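Local coordinates for putative dihydrodipicolinate synthase family protein (Coccidioides immitis, PDB 3QFE) that is of unknown function but belongs to the dihydrodipicolinate synthetase family and folds as a TIM barrel of alternating strands and helices, at residues 7-12 against 170-175; 182-187 against 210-215. All coordinates share one frame; numbering follows the deposited sequence.

Overall arrangement
Both interactions belong to one (beta/alpha)8 barrel and lie about 15 Å apart, centre to centre. Interaction 1 sets the segment leading into the first barrel strand, 13-17, against strand 171-176. Interaction 2 follows later in the chain and lies on the outside: helix 181-190, which comes next after strand 171-176, meets the loop between helix 206-211 and the last strand, 216-218. The two are joined directly, since P12 CB of interaction 1 packs 3.2 Å from A215 O of interaction 2. P12 leads into strand 13-17 and A215 into its neighbour 216-218, and backbone hydrogen bonds from A215 to G13 and V198 tie the first strand's side to strand 197-200.

Interaction 1: residues 7-12 against 170-175; sequences PRVPQP and NVVGVK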
# COMPACT_ATOMS: atom_id res chain seq x y z
N PRO A 7 6.50 -15.89 -2.88
CA PRO A 7 5.80 -16.88 -2.03
C PRO A 7 4.28 -16.68 -2.01
O PRO A 7 3.79 -15.57 -2.26
CB PRO A 7 6.38 -16.62 -0.64
CG PRO A 7 6.92 -15.22 -0.69
CD PRO A 7 7.38 -15.00 -2.10
N ARG A 8 3.58 -17.77 -1.70
CA ARG A 8 2.13 -17.80 -1.53
C ARG A 8 1.68 -16.79 -0.47
O ARG A 8 0.68 -16.08 -0.65
CB ARG A 8 1.71 -19.23 -1.12
CG ARG A 8 0.20 -19.50 -1.20
CD ARG A 8 -0.19 -20.88 -0.63
NE ARG A 8 -0.13 -20.94 0.84
CZ ARG A 8 -1.14 -20.63 1.67
NH1 ARG A 8 -0.97 -20.73 2.98
NH2 ARG A 8 -2.31 -20.23 1.19
N VAL A 9 2.42 -16.76 0.64
CA VAL A 9 2.13 -15.85 1.75
C VAL A 9 3.07 -14.64 1.67
O VAL A 9 4.29 -14.81 1.65
CB VAL A 9 2.27 -16.57 3.12
CG1 VAL A 9 2.19 -15.56 4.28
CG2 VAL A 9 1.22 -17.68 3.27
N PRO A 10 2.51 -13.42 1.64
CA PRO A 10 3.24 -12.17 1.41
C PRO A 10 4.34 -11.95 2.43
O PRO A 10 4.10 -12.14 3.63
CB PRO A 10 2.16 -11.10 1.59
CG PRO A 10 0.90 -11.80 1.36
CD PRO A 10 1.07 -13.18 1.85
N GLN A 11 5.52 -11.55 1.97
CA GLN A 11 6.68 -11.43 2.85
C GLN A 11 6.56 -10.21 3.76
O GLN A 11 6.21 -9.12 3.32
CB GLN A 11 8.01 -11.43 2.10
N PRO A 12 6.79 -10.43 5.06
CA PRO A 12 7.05 -9.36 5.99
C PRO A 12 8.05 -8.37 5.42
O PRO A 12 8.98 -8.77 4.72
CB PRO A 12 7.65 -10.11 7.18
CG PRO A 12 6.83 -11.39 7.21
CD PRO A 12 6.51 -11.70 5.76
N ASN A 170 -6.77 -19.98 1.37
CA ASN A 170 -6.35 -19.03 0.34
C ASN A 170 -6.31 -17.58 0.86
O ASN A 170 -5.93 -16.66 0.13
CB ASN A 170 -7.24 -19.18 -0.89
CG ASN A 170 -6.70 -18.47 -2.11
OD1 ASN A 170 -5.49 -18.49 -2.36
ND2 ASN A 170 -7.58 -17.85 -2.88
N VAL A 171 -6.75 -17.37 2.10
CA VAL A 171 -6.60 -16.06 2.74
C VAL A 171 -5.26 -16.08 3.43
O VAL A 171 -5.01 -16.95 4.28
CB VAL A 171 -7.74 -15.74 3.73
CG1 VAL A 171 -7.34 -14.62 4.69
CG2 VAL A 171 -9.05 -15.41 2.97
N VAL A 172 -4.41 -15.13 3.06
CA VAL A 172 -3.03 -15.14 3.52
C VAL A 172 -2.56 -13.90 4.30
O VAL A 172 -1.36 -13.75 4.55
CB VAL A 172 -2.05 -15.39 2.33
CG1 VAL A 172 -2.27 -16.79 1.75
CG2 VAL A 172 -2.21 -14.31 1.26
N GLY A 173 -3.48 -13.01 4.67
CA GLY A 173 -3.12 -11.87 5.47
C GLY A 173 -4.24 -10.86 5.62
O GLY A 173 -5.34 -11.10 5.15
N VAL A 174 -3.94 -9.74 6.27
CA VAL A 174 -4.88 -8.65 6.50
C VAL A 174 -4.03 -7.37 6.51
O VAL A 174 -2.92 -7.39 7.02
CB VAL A 174 -5.69 -8.82 7.86
CG1 VAL A 174 -4.76 -8.93 9.09
CG2 VAL A 174 -6.67 -7.69 8.08
N LYS A 175 -4.50 -6.29 5.88
CA LYS A 175 -3.97 -4.96 6.12
C LYS A 175 -4.91 -4.28 7.10
O LYS A 175 -6.08 -4.08 6.79
CB LYS A 175 -3.87 -4.13 4.84
CG LYS A 175 -3.51 -2.63 5.06
CD LYS A 175 -3.26 -1.88 3.75
CE LYS A 175 -3.28 -0.32 3.86
NZ LYS A 175 -2.95 0.39 2.50
O HOH W 1 -3.29 -19.65 -1.64
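The backbones of V9 and V172 approach to 5.5 Å between their CA atoms, yet no hydrogen bond joins the two segments, so 7-12 packs on strand 171-176 without adding to its sheet. V172 is the hub, and its two methyls serve different partners. Its CG2 lies 3.5 Å from P10 CD, where the valine and the proline ring meet obliquely. Its other methyl, CG1, lies 3.9 Å from V9 CG2, the two valines running antiparallel side by side. This split follows from a chi1 of -65°, which places CG1 opposite the carbonyl carbon and leaves CG2 wedged between N and C of the backbone.

The same CG1 sits over one face of the R8 guanidinium, 3.5 Å from NH2. A bend at chi3 (74°) in an otherwise extended chain brings the guanidinium in beside V172, with N170 CA near its edge. NH2 has two acceptors: P169 O, and in the guanidinium plane a water 3.1 Å from NH2. That water in turn donates to N170 OD1 at 2.6 Å, a water bridge that forms the polar link between two segments sharing no direct hydrogen bond. The N170 amide is itself anchored, ND2 bonding to S135 O and L140 O.

P10 also touches V143, F199 and Y109, side chains from three further strands, and P10 O accepts from S197 OG. The segment thus packs across the N-terminal ends of several parallel strands, consistent with closing off the bottom of the TIM barrel.

Interaction 2: residues 182-187 against 210-215; sequences GKITRL and LSVGSA
V212 makes the first contact with helix 181-190: its CG2 lies 3.7 Å from CG2 of I184, the two side chains nearly perpendicular to each other. T185, one residue further along the helix, comes at V212 from the flank, with OG1 4.1 Å from V212 CB. The approach to a carbon is packing; the hydroxyl's hydrogen bond goes to V181 O, one turn back in its own helix. The nearest CA pairs, T185 with V212 and I184 with S214, are both 6.4 Å apart, a gap that the side chains of I184 and V212 help to fill.

At G213 the chain turns. Its N bonds to L210 O at 2.9 Å, and its phi and psi of 86° and 46° belong to the left-handed region. The turn carries the chain from helix 206-211 toward strand 216-218, so this is an alpha-to-beta loop of the (beta/alpha)8 barrel, resting on the preceding helix of the ring. I184 CG2 also approaches G213 C, at 4.3 Å.

S214 receives the other branch of the isoleucine, whose CD1 stands 3.9 Å from S214 CB. With chi2 at 173° the I184 chain runs out extended, which lets CD1 reach S214 while CG2 stays on V212. The serine hydroxyl bonds to G216 N, at the start of the last strand. A215, just before strand 216-218, already makes backbone hydrogen bonds with G13 and V198.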
# COMPACT_ATOMS: atom_id res chain seq x y z
N GLY A 182 -2.56 -4.23 20.57
CA GLY A 182 -3.48 -5.27 21.01
C GLY A 182 -3.99 -6.12 19.86
O GLY A 182 -4.01 -7.35 19.96
N LYS A 183 -4.39 -5.47 18.77
CA LYS A 183 -4.97 -6.17 17.63
C LYS A 183 -3.93 -7.09 16.99
O LYS A 183 -4.21 -8.27 16.74
CB LYS A 183 -5.55 -5.19 16.60
N ILE A 184 -2.72 -6.57 16.78
CA ILE A 184 -1.65 -7.37 16.21
C ILE A 184 -1.38 -8.62 17.03
O ILE A 184 -1.34 -9.73 16.49
CB ILE A 184 -0.38 -6.55 16.03
CG1 ILE A 184 -0.54 -5.63 14.81
CG2 ILE A 184 0.83 -7.48 15.84
CD1 ILE A 184 0.58 -4.64 14.61
N THR A 185 -1.24 -8.42 18.34
CA THR A 185 -0.90 -9.49 19.26
C THR A 185 -1.95 -10.61 19.22
O THR A 185 -1.61 -11.78 19.06
CB THR A 185 -0.71 -8.97 20.73
OG1 THR A 185 0.12 -7.80 20.73
CG2 THR A 185 -0.05 -10.03 21.60
N ARG A 186 -3.23 -10.23 19.34
CA ARG A 186 -4.36 -11.17 19.26
C ARG A 186 -4.30 -12.04 18.00
O ARG A 186 -4.48 -13.26 18.07
CB ARG A 186 -5.68 -10.39 19.30
CG ARG A 186 -6.89 -11.16 19.85
CD ARG A 186 -8.02 -10.19 20.28
NE ARG A 186 -7.51 -9.04 21.06
CZ ARG A 186 -7.38 -7.79 20.62
NH1 ARG A 186 -6.89 -6.85 21.42
NH2 ARG A 186 -7.75 -7.46 19.38
N LEU A 187 -4.05 -11.41 16.85
CA LEU A 187 -3.93 -12.11 15.57
C LEU A 187 -2.75 -13.09 15.55
O LEU A 187 -2.93 -14.25 15.18
CB LEU A 187 -3.84 -11.11 14.42
CG LEU A 187 -5.13 -10.33 14.22
CD1 LEU A 187 -4.88 -9.06 13.43
CD2 LEU A 187 -6.20 -11.20 13.57
N LEU A 210 6.11 -3.86 14.56
CA LEU A 210 7.01 -5.02 14.42
C LEU A 210 7.52 -5.65 15.73
O LEU A 210 7.79 -6.85 15.78
CB LEU A 210 8.20 -4.67 13.50
N SER A 211 7.66 -4.84 16.79
CA SER A 211 8.17 -5.33 18.09
C SER A 211 7.30 -6.44 18.72
O SER A 211 7.74 -7.15 19.62
CB SER A 211 8.36 -4.18 19.09
OG SER A 211 7.12 -3.69 19.58
N VAL A 212 6.07 -6.57 18.22
CA VAL A 212 5.15 -7.64 18.64
C VAL A 212 4.85 -8.67 17.52
O VAL A 212 3.97 -9.52 17.65
CB VAL A 212 3.84 -7.06 19.27
CG1 VAL A 212 4.14 -6.42 20.63
CG2 VAL A 212 3.16 -6.07 18.33
N GLY A 213 5.60 -8.59 16.41
CA GLY A 213 5.50 -9.57 15.33
C GLY A 213 4.43 -9.33 14.27
O GLY A 213 3.69 -10.25 13.89
N SER A 214 4.33 -8.10 13.78
CA SER A 214 3.61 -7.84 12.55
C SER A 214 4.48 -8.35 11.41
O SER A 214 5.67 -8.64 11.61
CB SER A 214 3.27 -6.35 12.38
OG SER A 214 4.34 -5.59 11.84
N ALA A 215 3.91 -8.48 10.23
CA ALA A 215 4.72 -8.78 9.06
C ALA A 215 5.26 -7.46 8.54
O ALA A 215 5.94 -7.41 7.49
CB ALA A 215 3.89 -9.49 8.01